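Local coordinates for protein probable chaperone (Pseudomonas aeruginosa, PDB 4JMF) that probably acts as a type III secretion chaperone of the CesT family, binding a partner effector protein before its export, at residues L39-H42 against P43-L47. Residues are numbered along the deposited sequence; the frame is centred on the assembly and turned at random.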
loop_
_atom_site.group_PDB
_atom_site.type_symbol
_atom_site.label_atom_id
_atom_site.label_comp_id
_atom_site.label_asym_id
_atom_site.label_seq_id
_atom_site.Cartn_x
_atom_site.Cartn_y
_atom_site.Cartn_z
ATOM N N LEU B 39 11.422 7.343 -7.530
ATOM C CA LEU B 39 10.213 8.050 -7.135
ATOM C C LEU B 39 9.500 8.416 -8.409
ATOM O O LEU B 39 10.140 8.823 -9.377
ATOM C CB LEU B 39 10.554 9.351 -6.404
ATOM C CG LEU B 39 11.771 9.356 -5.486
ATOM C CD1 LEU B 39 12.030 10.782 -4.952
ATOM C CD2 LEU B 39 11.567 8.404 -4.364
ATOM N N ALA B 40 8.181 8.277 -8.423
ATOM C CA ALA B 40 7.427 8.661 -9.601
ATOM C C ALA B 40 6.024 9.010 -9.187
ATOM O O ALA B 40 5.541 8.521 -8.171
ATOM C CB ALA B 40 7.399 7.508 -10.609
ATOM N N GLU B 41 5.362 9.846 -9.973
ATOM C CA GLU B 41 3.942 10.059 -9.767
ATOM C C GLU B 41 3.176 8.906 -10.419
ATOM O O GLU B 41 3.179 8.767 -11.642
ATOM C CB GLU B 41 3.486 11.373 -10.386
ATOM C CG GLU B 41 2.033 11.663 -10.052
ATOM C CD GLU B 41 1.521 12.956 -10.658
ATOM O OE1 GLU B 41 2.192 13.530 -11.550
ATOM O OE2 GLU B 41 0.426 13.395 -10.239
ATOM N N HIS B 42 2.506 8.086 -9.616
ATOM C CA HIS B 42 1.888 6.880 -10.168
ATOM C C HIS B 42 0.904 6.288 -9.184
ATOM O O HIS B 42 1.307 5.816 -8.125
ATOM C CB HIS B 42 2.965 5.841 -10.494
ATOM C CG HIS B 42 2.464 4.678 -11.292
ATOM N ND1 HIS B 42 1.967 3.532 -10.708
ATOM C CD2 HIS B 42 2.393 4.477 -12.631
ATOM C CE1 HIS B 42 1.615 2.671 -11.650
ATOM N NE2 HIS B 42 1.863 3.221 -12.826
ATOM N N PRO B 43 -0.398 6.352 -9.501
ATOM C CA PRO B 43 -0.975 7.075 -10.641
ATOM C C PRO B 43 -0.969 8.546 -10.315
ATOM O O PRO B 43 -0.328 8.950 -9.333
ATOM C CB PRO B 43 -2.425 6.578 -10.676
ATOM C CG PRO B 43 -2.726 6.242 -9.221
ATOM C CD PRO B 43 -1.428 5.727 -8.651
ATOM N N THR B 44 -1.662 9.333 -11.129
ATOM C CA THR B 44 -1.800 10.760 -10.888
ATOM C C THR B 44 -2.172 11.030 -9.429
ATOM O O THR B 44 -2.985 10.304 -8.838
ATOM C CB THR B 44 -2.843 11.340 -11.845
ATOM O OG1 THR B 44 -2.419 11.048 -13.176
ATOM C CG2 THR B 44 -2.954 12.860 -11.695
ATOM N N ASP B 45 -1.519 12.038 -8.849
ATOM C CA ASP B 45 -1.753 12.473 -7.464
ATOM C C ASP B 45 -1.309 11.494 -6.382
ATOM O O ASP B 45 -1.632 11.688 -5.207
ATOM C CB ASP B 45 -3.216 12.886 -7.247
ATOM C CG ASP B 45 -3.597 14.106 -8.062
ATOM O OD1 ASP B 45 -2.803 15.074 -8.096
ATOM O OD2 ASP B 45 -4.678 14.085 -8.683
ATOM N N HIS B 46 -0.556 10.463 -6.765
ATOM C CA HIS B 46 0.099 9.602 -5.771
ATOM C C HIS B 46 1.600 9.545 -6.002
ATOM O O HIS B 46 2.070 9.691 -7.130
ATOM C CB HIS B 46 -0.464 8.177 -5.793
ATOM C CG HIS B 46 -1.911 8.087 -5.436
ATOM N ND1 HIS B 46 -2.907 8.590 -6.247
ATOM C CD2 HIS B 46 -2.535 7.535 -4.368
ATOM C CE1 HIS B 46 -4.081 8.350 -5.694
ATOM N NE2 HIS B 46 -3.884 7.724 -4.549
ATOM N N LEU B 47 2.359 9.343 -4.930
ATOM C CA LEU B 47 3.812 9.240 -5.043
ATOM C C LEU B 47 4.215 7.797 -4.794
ATOM O O LEU B 47 3.987 7.260 -3.703
ATOM C CB LEU B 47 4.506 10.140 -4.015
ATOM C CG LEU B 47 6.015 9.930 -3.834
ATOM C CD1 LEU B 47 6.763 10.210 -5.127
ATOM C CD2 LEU B 47 6.533 10.849 -2.765
#
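Glu41 reaches over the turn of a beta hairpin, between strands 35-41 and 46-53 of the antiparallel sheet of this CesT-family chaperone, and takes the backbone N-H of Asp45. The bond from Asp45 N to Glu41 OE2 is 2.7 Å long and almost straight (177°), and it uses the carboxylate's anti lone pair, the one turned away from OE1. An extended chain, with CG anti to the backbone N (chi1 -174°), carries the carboxylate that far; on the way Glu41 CG passes 3.5 Å from His46 O and 3.7 Å from Pro43 O, and OE2 ends beside the CA and CG2 of Thr44. His42 N donates to His46 O at 3.0 Å, approaching from above the carbonyl plane, and the CA of Glu41 adds a CA-H...O contact to that same oxygen.

Glu41 and Leu47 form a non-hydrogen-bonded antiparallel pair. On their face of the sheet, Leu47 CD1 meets Leu39 CB at 4.1 Å, and Tyr5 of helix 3-15 packs against all three side chains. The loop itself turns on a cis peptide before Pro43, followed by a type II turn from Pro43 to His46. Asn2 ND2 bonds both Glu41 OE2 and Asp45 OD1, probably easing the repulsion between these two oxygens, which lie 4.2 Å apart. Pro71 of the second subunit packs on Pro43 and His46, whose ND1 donates to Thr44 O at 3.1 Å, with that oxygen in the ring plane.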